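Local coordinates for protein WZI (Escherichia coli, PDB 2YNK) that acts as an outer-membrane beta-barrel lectin that binds carbohydrate and underpins assembly of the group 1 capsule on the cell surface, at residues A15-R20 with Q52-R57; T332-N335 with Y341-T344; L98-S103 with V109-N114; A180-W185 with G191-Q196; L415-D420 with V425-S430. All coordinates share one frame; numbering follows the deposited sequence.

Contact 1 (A15-R20 with Q52-R57); sequences AWLSDR and QVVLAR
W16 and L17 meet V54 and L55 where two helices of the N-terminal helical part, 8-19 and 49-65, pack against each other. The segment axes come within 10.3 Å and run at 129° to each other, closer to antiparallel than to parallel. The contact is wholly apolar. L17 touches both V54 and L55. L17 CD1 meets V54 CG1, and L17 CD2 lies 3.8 Å from L55 CD2. The L17 and V54 side chains pass one another pointing opposite ways.

The aromatic part is a CH-pi contact. W16 has CG anti to its own backbone N (chi1 -170°), which swings the indole toward helix 49-65. One face of the ring takes a methyl of V54. R20 CD lies on the opposite face, toward the rim. The ring nitrogen NE1 bonds to the carbonyl of H316, in strand 306-317, and so ties the helix to the barrel. The V54 methyl is CG2, 3.8 Å from the centroid of the W16 six-membered ring and 20° off the normal.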
# COMPACT_ATOMS: atom_id res chain seq x y z
N ALA A 15 2.02 -1.84 -13.10
CA ALA A 15 0.80 -1.10 -13.45
C ALA A 15 0.88 -0.54 -14.87
O ALA A 15 -0.13 -0.46 -15.57
CB ALA A 15 0.57 0.03 -12.45
N TRP A 16 2.08 -0.16 -15.28
CA TRP A 16 2.33 0.32 -16.63
C TRP A 16 2.03 -0.79 -17.60
O TRP A 16 1.24 -0.62 -18.53
CB TRP A 16 3.78 0.79 -16.73
CG TRP A 16 4.16 1.54 -17.98
CD1 TRP A 16 4.18 2.92 -18.17
CD2 TRP A 16 4.66 0.98 -19.24
NE1 TRP A 16 4.62 3.23 -19.44
CE2 TRP A 16 4.93 2.12 -20.12
CE3 TRP A 16 4.90 -0.30 -19.71
CZ2 TRP A 16 5.40 1.95 -21.42
CZ3 TRP A 16 5.38 -0.46 -21.02
CH2 TRP A 16 5.63 0.64 -21.85
N LEU A 17 2.62 -1.95 -17.36
CA LEU A 17 2.45 -3.11 -18.23
C LEU A 17 0.99 -3.58 -18.29
O LEU A 17 0.49 -3.97 -19.35
CB LEU A 17 3.37 -4.25 -17.77
CG LEU A 17 4.86 -3.99 -18.00
CD1 LEU A 17 5.70 -4.79 -17.02
CD2 LEU A 17 5.25 -4.31 -19.44
N SER A 18 0.31 -3.52 -17.14
CA SER A 18 -1.06 -4.04 -17.03
C SER A 18 -2.06 -3.16 -17.76
O SER A 18 -2.92 -3.66 -18.47
CB SER A 18 -1.46 -4.20 -15.56
OG SER A 18 -2.86 -4.29 -15.39
N ASP A 19 -1.93 -1.85 -17.59
CA ASP A 19 -2.89 -0.91 -18.16
C ASP A 19 -2.70 -0.75 -19.66
O ASP A 19 -3.60 -0.29 -20.35
CB ASP A 19 -2.78 0.44 -17.46
CG ASP A 19 -3.37 0.43 -16.06
OD1 ASP A 19 -3.53 -0.66 -15.47
OD2 ASP A 19 -3.67 1.52 -15.55
N ARG A 20 -1.52 -1.10 -20.16
CA ARG A 20 -1.25 -1.13 -21.59
C ARG A 20 -1.60 -2.47 -22.20
O ARG A 20 -1.36 -2.68 -23.38
CB ARG A 20 0.22 -0.84 -21.86
CG ARG A 20 0.66 0.58 -21.50
CD ARG A 20 2.13 0.79 -21.81
NE ARG A 20 2.40 0.71 -23.24
CZ ARG A 20 2.17 1.68 -24.12
NH1 ARG A 20 1.66 2.84 -23.73
NH2 ARG A 20 2.45 1.50 -25.41
N GLN A 52 9.53 -3.79 -23.80
CA GLN A 52 10.50 -4.84 -23.48
C GLN A 52 11.41 -4.36 -22.36
O GLN A 52 11.78 -5.13 -21.48
CB GLN A 52 11.31 -5.24 -24.72
CG GLN A 52 10.45 -5.41 -25.97
CD GLN A 52 10.89 -6.54 -26.88
OE1 GLN A 52 11.17 -6.34 -28.07
NE2 GLN A 52 10.95 -7.76 -26.33
N VAL A 53 11.74 -3.07 -22.40
CA VAL A 53 12.52 -2.44 -21.33
C VAL A 53 11.83 -2.58 -19.96
O VAL A 53 12.45 -3.03 -18.99
CB VAL A 53 12.73 -0.93 -21.62
CG1 VAL A 53 13.30 -0.21 -20.40
CG2 VAL A 53 13.65 -0.74 -22.82
N VAL A 54 10.56 -2.22 -19.89
CA VAL A 54 9.83 -2.37 -18.64
C VAL A 54 9.78 -3.85 -18.23
O VAL A 54 10.15 -4.17 -17.11
CB VAL A 54 8.40 -1.78 -18.70
CG1 VAL A 54 7.66 -2.05 -17.41
CG2 VAL A 54 8.46 -0.27 -18.97
N LEU A 55 9.35 -4.73 -19.13
CA LEU A 55 9.32 -6.17 -18.86
C LEU A 55 10.59 -6.72 -18.20
O LEU A 55 10.52 -7.45 -17.22
CB LEU A 55 9.08 -6.97 -20.16
CG LEU A 55 7.63 -7.24 -20.56
CD1 LEU A 55 7.58 -8.20 -21.74
CD2 LEU A 55 6.81 -7.78 -19.40
N ALA A 56 11.74 -6.37 -18.75
CA ALA A 56 13.01 -6.92 -18.27
C ALA A 56 13.28 -6.47 -16.84
O ALA A 56 13.96 -7.16 -16.08
CB ALA A 56 14.15 -6.51 -19.19
N ARG A 57 12.71 -5.32 -16.49
CA ARG A 57 12.89 -4.71 -15.17
C ARG A 57 12.19 -5.51 -14.08
O ARG A 57 12.69 -5.60 -12.97
CB ARG A 57 12.39 -3.26 -15.20
CG ARG A 57 13.42 -2.23 -14.73
CD ARG A 57 13.44 -1.00 -15.61
NE ARG A 57 12.15 -0.31 -15.65
CZ ARG A 57 11.85 0.71 -16.45
NH1 ARG A 57 12.76 1.21 -17.30
NH2 ARG A 57 10.64 1.26 -16.41

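Contact 2 (T332-N335 with Y341-T344); sequences TRTN and YSYT
The backbones of T332-N335 and Y341-T344 come closest at R333 and S342, whose CA atoms are 6.0 Å apart, and Y341 to T344 form a type II beta turn. S342 carries the contact from the second position of that turn. With chi1 at -77°, its OG lies beside its own backbone N and reaches between T332 and T334. S342 OG is 2.9 Å from the carbonyl O of T332 and 3.4 Å from OG1 of T334. Both bonds are weak. The single proton of S342 OG cannot be assigned to one of them, and either hydroxyl of the T334 and S342 pair could donate. The same T334 OG1 touches the Y341 ring at its edge, in the ring plane, 3.7 Å from Y341 CD2.

The other polar ends turn elsewhere: Y341 OH bonds to D297, Y343 OH to the L160 carbonyl and the D361 amide, and T332 OG1 to G367 N and G364 O. M307 of strand 306-317 packs on T332, S342 and Y343. The contact itself is buried and the chain here is irregular. The arrangement is a beta turn folded back on the start of its own long loop, the connection that follows barrel strand 322-331.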
# COMPACT_ATOMS: atom_id res chain seq x y z
N THR A 332 -12.15 11.57 3.43
CA THR A 332 -12.29 10.72 4.61
C THR A 332 -13.18 11.35 5.69
O THR A 332 -13.11 10.97 6.86
CB THR A 332 -10.91 10.34 5.18
OG1 THR A 332 -10.21 11.52 5.57
CG2 THR A 332 -10.11 9.58 4.12
N ARG A 333 -14.04 12.28 5.29
CA ARG A 333 -15.16 12.67 6.12
C ARG A 333 -16.25 11.60 6.01
O ARG A 333 -16.12 10.65 5.22
CB ARG A 333 -15.72 14.02 5.68
CG ARG A 333 -14.74 15.17 5.81
CD ARG A 333 -15.32 16.47 5.27
NE ARG A 333 -15.39 16.45 3.82
CZ ARG A 333 -15.95 17.41 3.09
NH1 ARG A 333 -16.49 18.48 3.67
NH2 ARG A 333 -15.97 17.30 1.77
N THR A 334 -17.31 11.74 6.79
CA THR A 334 -18.47 10.87 6.66
C THR A 334 -19.49 11.50 5.71
O THR A 334 -20.04 12.58 5.99
CB THR A 334 -19.10 10.56 8.02
OG1 THR A 334 -18.31 9.56 8.68
CG2 THR A 334 -20.52 10.03 7.85
N ASN A 335 -19.70 10.82 4.58
CA ASN A 335 -20.53 11.33 3.50
C ASN A 335 -20.16 12.75 3.09
O ASN A 335 -21.02 13.58 2.86
CB ASN A 335 -22.01 11.27 3.89
CG ASN A 335 -22.46 9.87 4.27
OD1 ASN A 335 -22.00 8.88 3.69
ND2 ASN A 335 -23.37 9.78 5.23
N TYR A 341 -16.24 11.35 13.10
CA TYR A 341 -16.71 9.96 13.12
C TYR A 341 -15.82 8.99 12.32
O TYR A 341 -15.75 7.81 12.64
CB TYR A 341 -18.15 9.88 12.62
CG TYR A 341 -18.82 8.54 12.84
CD1 TYR A 341 -19.19 8.12 14.11
CD2 TYR A 341 -19.09 7.69 11.76
CE1 TYR A 341 -19.80 6.90 14.31
CE2 TYR A 341 -19.71 6.47 11.95
CZ TYR A 341 -20.07 6.08 13.23
OH TYR A 341 -20.69 4.86 13.43
N SER A 342 -15.15 9.48 11.28
CA SER A 342 -14.27 8.60 10.50
C SER A 342 -13.05 8.21 11.31
O SER A 342 -12.41 9.05 11.94
CB SER A 342 -13.86 9.25 9.18
OG SER A 342 -14.93 9.19 8.24
N TYR A 343 -12.74 6.91 11.31
CA TYR A 343 -11.60 6.36 12.04
C TYR A 343 -11.67 6.62 13.56
O TYR A 343 -10.67 6.55 14.26
CB TYR A 343 -10.29 6.88 11.43
CG TYR A 343 -10.07 6.56 9.96
CD1 TYR A 343 -10.64 5.44 9.36
CD2 TYR A 343 -9.25 7.36 9.18
CE1 TYR A 343 -10.41 5.15 8.03
CE2 TYR A 343 -9.01 7.08 7.85
CZ TYR A 343 -9.59 5.97 7.27
OH TYR A 343 -9.34 5.69 5.94
N THR A 344 -12.89 6.85 14.04
CA THR A 344 -13.21 7.05 15.45
C THR A 344 -13.89 5.79 15.94
O THR A 344 -14.50 5.07 15.14
CB THR A 344 -14.21 8.21 15.58
OG1 THR A 344 -13.51 9.44 15.52
CG2 THR A 344 -15.03 8.13 16.87

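Contact 3 (L98-S103 with V109-N114); sequences LAFNNS and VHLQGN
This is a strand-to-strand contact within a beta hairpin of the barrel wall, between strands 95-104 and 107-116. The strands run antiparallel, at 176°. L98 with G113, F100 with L111 and N102 with V109 are hydrogen-bonded pairs, each with two backbone bonds. A99 with Q112 and N101 with H110 are the non-hydrogen-bonded pairs between them.

One face carries A99, N101, H110 and Q112. N101 and H110 run alongside each other in the same direction, amide and ring nearly coplanar (26°). H110 ND1 donates to N101 OD1, which meets the ring at its edge; the modelled 2.4 Å is very short and its exact value is doubtful. N101 ND2 turns to the A67 carbonyl instead. Q112 bends at chi2 (72°), which folds its amide toward A99 and L98 of the neighbouring strand. Q112 NE2 donates to G113 O at 3.0 Å from above the carbonyl plane. That oxygen also accepts from L98 N.

The other face carries L98, F100, N102, V109 and L111. N102 OD1 bonds to W107 NE1. F100 CD2 is 4.3 Å from L111 CD1. V109 touches a bound dodecane and L111 a bound octane. A largely apolar face that holds alkyl chains is typical of the lipid-facing side of an outer-membrane beta-barrel.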
# COMPACT_ATOMS: atom_id res chain seq x y z
N LEU A 98 18.77 -4.14 7.83
CA LEU A 98 19.52 -5.32 7.38
C LEU A 98 18.56 -6.49 7.26
O LEU A 98 17.87 -6.81 8.22
CB LEU A 98 20.63 -5.68 8.37
CG LEU A 98 21.70 -4.63 8.72
CD1 LEU A 98 22.80 -5.26 9.57
CD2 LEU A 98 22.30 -3.99 7.47
N ALA A 99 18.51 -7.11 6.08
CA ALA A 99 17.60 -8.24 5.85
C ALA A 99 18.31 -9.46 5.26
O ALA A 99 19.10 -9.34 4.33
CB ALA A 99 16.47 -7.81 4.93
N PHE A 100 18.02 -10.63 5.82
CA PHE A 100 18.41 -11.91 5.25
C PHE A 100 17.20 -12.53 4.56
O PHE A 100 16.15 -12.67 5.17
CB PHE A 100 18.92 -12.87 6.32
CG PHE A 100 19.08 -14.29 5.84
CD1 PHE A 100 20.15 -14.65 5.02
CD2 PHE A 100 18.14 -15.28 6.18
CE1 PHE A 100 20.30 -15.96 4.57
CE2 PHE A 100 18.29 -16.58 5.73
CZ PHE A 100 19.36 -16.93 4.93
N ASN A 101 17.36 -12.92 3.29
CA ASN A 101 16.28 -13.48 2.47
C ASN A 101 16.56 -14.88 2.01
O ASN A 101 17.67 -15.19 1.62
CB ASN A 101 16.08 -12.64 1.22
CG ASN A 101 15.29 -11.39 1.46
OD1 ASN A 101 14.26 -11.43 2.14
ND2 ASN A 101 15.74 -10.28 0.90
N ASN A 102 15.54 -15.72 2.04
CA ASN A 102 15.62 -17.03 1.44
C ASN A 102 14.24 -17.58 1.11
O ASN A 102 13.36 -17.62 1.97
CB ASN A 102 16.34 -18.01 2.34
CG ASN A 102 16.81 -19.23 1.59
OD1 ASN A 102 16.15 -20.28 1.59
ND2 ASN A 102 17.93 -19.09 0.89
N SER A 103 14.07 -18.03 -0.13
CA SER A 103 12.78 -18.53 -0.56
C SER A 103 12.94 -19.61 -1.59
O SER A 103 13.94 -19.64 -2.30
CB SER A 103 11.96 -17.39 -1.15
OG SER A 103 12.66 -16.80 -2.22
N VAL A 109 11.34 -16.72 3.38
CA VAL A 109 11.82 -16.21 4.66
C VAL A 109 12.52 -14.88 4.47
O VAL A 109 13.47 -14.78 3.69
CB VAL A 109 12.78 -17.20 5.33
CG1 VAL A 109 13.49 -16.54 6.49
CG2 VAL A 109 12.00 -18.42 5.79
N HIS A 110 12.05 -13.86 5.19
CA HIS A 110 12.60 -12.51 5.15
C HIS A 110 12.86 -12.06 6.56
O HIS A 110 11.93 -11.65 7.27
CB HIS A 110 11.60 -11.60 4.44
CG HIS A 110 12.07 -10.17 4.28
ND1 HIS A 110 12.93 -9.79 3.33
CD2 HIS A 110 11.73 -9.01 4.97
CE1 HIS A 110 13.15 -8.47 3.41
NE2 HIS A 110 12.42 -8.00 4.42
N LEU A 111 14.10 -12.18 7.01
CA LEU A 111 14.46 -11.75 8.36
C LEU A 111 14.98 -10.32 8.28
O LEU A 111 16.05 -10.08 7.73
CB LEU A 111 15.54 -12.64 8.97
CG LEU A 111 15.17 -14.10 9.23
CD1 LEU A 111 16.28 -14.79 9.99
CD2 LEU A 111 13.85 -14.19 9.99
N GLN A 112 14.23 -9.39 8.85
CA GLN A 112 14.53 -7.97 8.72
C GLN A 112 14.78 -7.35 10.11
O GLN A 112 13.98 -7.52 11.02
CB GLN A 112 13.38 -7.28 8.00
CG GLN A 112 13.51 -5.77 7.84
CD GLN A 112 14.56 -5.39 6.84
OE1 GLN A 112 14.46 -5.73 5.67
NE2 GLN A 112 15.57 -4.67 7.30
N GLY A 113 15.88 -6.63 10.24
CA GLY A 113 16.17 -5.83 11.42
C GLY A 113 16.27 -4.38 11.02
O GLY A 113 16.82 -4.07 9.97
N ASN A 114 15.72 -3.49 11.85
CA ASN A 114 15.82 -2.04 11.65
C ASN A 114 16.27 -1.32 12.93
O ASN A 114 15.84 -1.66 14.03
CB ASN A 114 14.47 -1.46 11.23
CG ASN A 114 13.82 -2.20 10.10
OD1 ASN A 114 14.35 -2.25 8.99
ND2 ASN A 114 12.65 -2.77 10.37

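Contact 4 (A180-W185 with G191-Q196); sequences AAPETW and GPWQYQ. With OCT (N-octane), chain K; HEX (hexane), chain S.
P182 and W193 cross at a slant where the loop after barrel strand 170-176 folds back on the start of strand 193-201. CG of P182 lies 3.9 Å from CD1 of W193, near the five-membered part of the indole. W193 CG sits between its backbone N and carbonyl carbon (chi1 72°). The indole end is thereby brought nearer the loop. The carbonyl O of A180 also approaches W193 CD1, at 3.8 Å. That oxygen is bonded to R176 NH1, and R176 makes a cation-pi contact with the W193 ring.

The backbones meet beside this pair. A181 CA makes a CA-H...O contact with the carbonyl O of G191 at 3.4 Å. P182 CD lies against the same oxygen.

P182, T184 and W193 share a bound octane. Its C1 end lies by P182 CB and T184 OG1, and its C7 lies over one face of the W193 indole, toward the rim. The bound alkane is consistent with a lipid-facing surface. Farther along the strand, Y195 presents a ring face to a bound hexane. Its OH bonds to Q141. Hexane C2 is 3.7 Å from Y195 CZ.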
# COMPACT_ATOMS: atom_id res chain seq x y z
N ALA A 180 -5.46 -17.99 -10.92
CA ALA A 180 -6.20 -18.30 -12.15
C ALA A 180 -7.70 -18.33 -11.91
O ALA A 180 -8.16 -18.34 -10.78
CB ALA A 180 -5.74 -19.63 -12.73
N ALA A 181 -8.48 -18.33 -13.00
CA ALA A 181 -9.94 -18.39 -12.90
C ALA A 181 -10.41 -19.78 -12.47
O ALA A 181 -9.70 -20.76 -12.65
CB ALA A 181 -10.57 -18.00 -14.22
N PRO A 182 -11.62 -19.87 -11.90
CA PRO A 182 -12.07 -21.18 -11.43
C PRO A 182 -12.30 -22.17 -12.58
O PRO A 182 -12.75 -21.77 -13.65
CB PRO A 182 -13.40 -20.87 -10.72
CG PRO A 182 -13.46 -19.39 -10.57
CD PRO A 182 -12.64 -18.83 -11.68
N GLU A 183 -11.97 -23.44 -12.35
CA GLU A 183 -12.16 -24.52 -13.34
C GLU A 183 -13.63 -24.89 -13.53
O GLU A 183 -14.06 -25.20 -14.65
CB GLU A 183 -11.40 -25.78 -12.92
CG GLU A 183 -9.89 -25.63 -12.80
CD GLU A 183 -9.26 -26.74 -11.96
OE1 GLU A 183 -9.34 -27.93 -12.37
OE2 GLU A 183 -8.69 -26.44 -10.89
N THR A 184 -14.39 -24.87 -12.43
CA THR A 184 -15.82 -25.20 -12.43
C THR A 184 -16.56 -24.44 -13.52
O THR A 184 -16.53 -23.20 -13.54
CB THR A 184 -16.46 -24.88 -11.07
OG1 THR A 184 -15.70 -25.50 -10.02
CG2 THR A 184 -17.89 -25.38 -11.02
N TRP A 185 -17.23 -25.17 -14.41
CA TRP A 185 -17.79 -24.56 -15.62
C TRP A 185 -18.71 -23.40 -15.32
O TRP A 185 -18.64 -22.37 -15.99
CB TRP A 185 -18.48 -25.61 -16.50
CG TRP A 185 -19.77 -26.15 -15.93
CD1 TRP A 185 -19.93 -27.24 -15.07
CD2 TRP A 185 -21.12 -25.63 -16.14
NE1 TRP A 185 -21.25 -27.42 -14.75
CE2 TRP A 185 -22.02 -26.49 -15.35
CE3 TRP A 185 -21.66 -24.57 -16.86
CZ2 TRP A 185 -23.39 -26.28 -15.31
CZ3 TRP A 185 -23.05 -24.37 -16.81
CH2 TRP A 185 -23.89 -25.20 -16.05
N GLY A 191 -13.54 -15.14 -13.37
CA GLY A 191 -12.23 -14.67 -13.84
C GLY A 191 -11.16 -14.83 -12.78
O GLY A 191 -11.38 -15.52 -11.79
N PRO A 192 -9.99 -14.20 -12.99
CA PRO A 192 -8.95 -14.26 -11.97
C PRO A 192 -9.46 -13.64 -10.69
O PRO A 192 -10.07 -12.56 -10.74
CB PRO A 192 -7.80 -13.43 -12.56
CG PRO A 192 -8.10 -13.34 -14.02
CD PRO A 192 -9.60 -13.33 -14.11
N TRP A 193 -9.26 -14.33 -9.59
CA TRP A 193 -9.79 -13.90 -8.32
C TRP A 193 -8.77 -14.14 -7.25
O TRP A 193 -7.86 -14.96 -7.44
CB TRP A 193 -11.11 -14.62 -8.03
CG TRP A 193 -10.96 -16.08 -7.69
CD1 TRP A 193 -10.96 -17.15 -8.56
CD2 TRP A 193 -10.79 -16.67 -6.36
NE1 TRP A 193 -10.80 -18.33 -7.88
CE2 TRP A 193 -10.69 -18.11 -6.56
CE3 TRP A 193 -10.70 -16.16 -5.07
CZ2 TRP A 193 -10.52 -18.99 -5.52
CZ3 TRP A 193 -10.53 -17.06 -4.01
CH2 TRP A 193 -10.44 -18.44 -4.23
N GLN A 194 -8.90 -13.42 -6.14
CA GLN A 194 -7.95 -13.53 -5.04
C GLN A 194 -8.59 -13.18 -3.70
O GLN A 194 -9.45 -12.28 -3.62
CB GLN A 194 -6.75 -12.63 -5.30
CG GLN A 194 -5.81 -12.41 -4.12
CD GLN A 194 -5.08 -13.66 -3.67
OE1 GLN A 194 -5.69 -14.69 -3.38
NE2 GLN A 194 -3.75 -13.56 -3.58
N TYR A 195 -8.16 -13.89 -2.67
CA TYR A 195 -8.55 -13.60 -1.32
C TYR A 195 -7.31 -13.24 -0.51
O TYR A 195 -6.20 -13.69 -0.79
CB TYR A 195 -9.28 -14.79 -0.69
CG TYR A 195 -8.37 -15.91 -0.24
CD1 TYR A 195 -8.00 -16.93 -1.11
CD2 TYR A 195 -7.89 -15.96 1.07
CE1 TYR A 195 -7.17 -17.96 -0.70
CE2 TYR A 195 -7.06 -16.99 1.49
CZ TYR A 195 -6.69 -17.98 0.60
OH TYR A 195 -5.87 -19.00 1.01
N GLN A 196 -7.51 -12.40 0.50
CA GLN A 196 -6.52 -12.21 1.55
C GLN A 196 -7.23 -12.21 2.88
O GLN A 196 -8.22 -11.50 3.06
CB GLN A 196 -5.74 -10.91 1.36
CG GLN A 196 -4.45 -10.86 2.17
CD GLN A 196 -3.77 -9.52 2.09
OE1 GLN A 196 -4.04 -8.63 2.90
NE2 GLN A 196 -2.91 -9.35 1.10
C1 OCT K . -12.53 -24.05 -9.23
C2 OCT K . -13.61 -23.76 -8.21
C3 OCT K . -13.10 -22.78 -7.15
C4 OCT K . -14.16 -22.46 -6.10
C5 OCT K . -14.08 -21.01 -5.63
C6 OCT K . -15.05 -20.10 -6.39
C7 OCT K . -14.62 -18.64 -6.34
C8 OCT K . -15.78 -17.72 -6.04
C1 HEX S . -10.25 -19.36 2.40
C2 HEX S . -9.35 -20.36 1.70
C3 HEX S . -9.75 -20.60 0.24
C4 HEX S . -9.25 -21.97 -0.23
C5 HEX S . -9.70 -22.33 -1.65
C6 HEX S . -9.37 -23.78 -1.95

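Contact 5 (L415-D420 with V425-S430); sequences LGWSGD and VRLNTS. With D12 (dodecane), chain C.
T429 OG1 lies at the edge of the W417 indole, in the ring plane, and L427 CD2 is near that plane too, 4.1 Å from W417 CZ3. W417 and L427 cross at about a right angle. G419 N lies over one face of the indole, toward the rim. Dodecane C5 comes obliquely to the ring, 4.0 Å from W417 CH2. The R426 guanidinium has G419 N over the centre of one face and the D420 carboxylate at its edge. Guanidinium and carboxylate planes are 78° apart. R426 NH1 and D420 OD1 form a salt bridge of 3.0 Å, weak as a hydrogen bond.

Strands 408-422 and 425-435 form an antiparallel beta hairpin of the barrel wall. W417 with T429 and G419 with L427 are its hydrogen-bonded pairs in this part. W417 O accepts twice, from T429 N and from T429 OG1 at 3.0 Å. For the second bond OG1 sits between its own N and carbonyl carbon (chi1 46°).

W417 and L427 share the dodecane face. On the other face R426 runs extended from CG to NE across the strand pair. R426 NE and R426 NH2 both reach S418 OG, each at 3.0 Å with a weak, bent bond. R426 NH2 also donates to the N381 carbonyl.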
# COMPACT_ATOMS: atom_id res chain seq x y z
N LEU A 415 9.36 16.70 -5.59
CA LEU A 415 10.14 16.18 -6.70
C LEU A 415 10.89 14.95 -6.22
O LEU A 415 11.18 14.83 -5.03
CB LEU A 415 11.13 17.22 -7.20
CG LEU A 415 10.58 18.59 -7.61
CD1 LEU A 415 11.67 19.42 -8.27
CD2 LEU A 415 9.37 18.47 -8.52
N GLY A 416 11.19 14.04 -7.14
CA GLY A 416 11.94 12.84 -6.81
C GLY A 416 12.90 12.42 -7.92
O GLY A 416 12.68 12.72 -9.09
N TRP A 417 13.98 11.76 -7.52
CA TRP A 417 14.88 11.10 -8.45
C TRP A 417 15.34 9.79 -7.88
O TRP A 417 15.68 9.71 -6.68
CB TRP A 417 16.09 11.96 -8.78
CG TRP A 417 17.09 11.24 -9.66
CD1 TRP A 417 17.08 11.14 -11.04
CD2 TRP A 417 18.27 10.48 -9.23
NE1 TRP A 417 18.14 10.39 -11.49
CE2 TRP A 417 18.89 9.97 -10.46
CE3 TRP A 417 18.85 10.19 -8.01
CZ2 TRP A 417 20.05 9.22 -10.43
CZ3 TRP A 417 20.02 9.42 -8.00
CH2 TRP A 417 20.60 8.94 -9.18
N SER A 418 15.32 8.77 -8.73
CA SER A 418 15.71 7.41 -8.39
C SER A 418 16.76 7.01 -9.42
O SER A 418 16.61 7.29 -10.61
CB SER A 418 14.49 6.50 -8.48
OG SER A 418 14.74 5.19 -7.98
N GLY A 419 17.84 6.37 -8.97
CA GLY A 419 18.88 5.94 -9.90
C GLY A 419 19.96 5.05 -9.31
O GLY A 419 20.32 5.19 -8.14
N ASP A 420 20.48 4.15 -10.14
CA ASP A 420 21.61 3.30 -9.77
C ASP A 420 22.89 4.12 -9.76
O ASP A 420 23.20 4.78 -10.74
CB ASP A 420 21.75 2.13 -10.75
CG ASP A 420 20.62 1.12 -10.62
OD1 ASP A 420 20.03 1.00 -9.52
OD2 ASP A 420 20.32 0.43 -11.62
N VAL A 425 23.91 -0.72 -6.52
CA VAL A 425 23.58 0.15 -5.40
C VAL A 425 22.69 1.29 -5.88
O VAL A 425 23.14 2.16 -6.63
CB VAL A 425 24.84 0.75 -4.74
CG1 VAL A 425 24.44 1.53 -3.49
CG2 VAL A 425 25.86 -0.33 -4.41
N ARG A 426 21.43 1.29 -5.42
CA ARG A 426 20.44 2.29 -5.85
C ARG A 426 20.16 3.36 -4.79
O ARG A 426 20.05 3.07 -3.61
CB ARG A 426 19.12 1.61 -6.23
CG ARG A 426 18.17 2.52 -6.99
CD ARG A 426 16.96 1.76 -7.50
NE ARG A 426 16.11 2.55 -8.40
CZ ARG A 426 16.40 2.83 -9.67
NH1 ARG A 426 17.53 2.42 -10.21
NH2 ARG A 426 15.56 3.55 -10.40
N LEU A 427 20.00 4.57 -5.28
CA LEU A 427 19.84 5.76 -4.48
C LEU A 427 18.47 6.38 -4.79
O LEU A 427 18.07 6.44 -5.95
CB LEU A 427 20.97 6.72 -4.85
CG LEU A 427 21.22 8.00 -4.05
CD1 LEU A 427 21.54 7.69 -2.60
CD2 LEU A 427 22.34 8.78 -4.71
N ASN A 428 17.76 6.83 -3.75
CA ASN A 428 16.42 7.42 -3.90
C ASN A 428 16.32 8.75 -3.18
O ASN A 428 16.30 8.78 -1.96
CB ASN A 428 15.34 6.49 -3.33
CG ASN A 428 14.78 5.54 -4.39
OD1 ASN A 428 15.53 4.87 -5.11
ND2 ASN A 428 13.45 5.47 -4.47
N THR A 429 16.24 9.84 -3.93
CA THR A 429 16.16 11.17 -3.33
C THR A 429 14.78 11.79 -3.46
O THR A 429 13.97 11.41 -4.30
CB THR A 429 17.18 12.11 -3.96
OG1 THR A 429 17.15 11.97 -5.39
CG2 THR A 429 18.58 11.78 -3.44
N SER A 430 14.52 12.76 -2.59
CA SER A 430 13.26 13.50 -2.60
C SER A 430 13.51 14.91 -2.10
O SER A 430 14.40 15.14 -1.29
CB SER A 430 12.22 12.79 -1.73
OG SER A 430 10.90 13.10 -2.17
C1 D12 C . 22.37 14.31 -4.57
C2 D12 C . 23.01 12.98 -4.93
C3 D12 C . 23.25 12.83 -6.43
C4 D12 C . 24.08 11.59 -6.76
C5 D12 C . 23.80 11.02 -8.15
C6 D12 C . 25.00 10.24 -8.70
C7 D12 C . 24.69 9.48 -10.00
C8 D12 C . 25.76 8.43 -10.30
C9 D12 C . 25.42 7.56 -11.52
C10 D12 C . 26.61 6.74 -12.04
C11 D12 C . 26.18 5.45 -12.74
C12 D12 C . 26.85 5.28 -14.09

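The five contacts follow one another along the chain; none crosses or encloses another. Contact 1 comes first and closes a loop of 31 residues, bringing helices 8-19 and 49-65 together before the barrel begins. Contact 3 then pairs neighbouring strands 95-104 and 107-116. Contact 4 closes a five-residue link leading into strand 193-201. Contact 2 closes another within the long loop after strand 322-331. Contact 5 is the last, a hairpin near the C-terminal end of the barrel. Contacts 3, 4 and 5 reach the same closed sheet. Contacts 4 and 5 lie on opposite sides of the chain's centre, their centres 38 Å apart. Contact 1 comes nearest to contact 5, about 7 Å between nearest atoms, without touching.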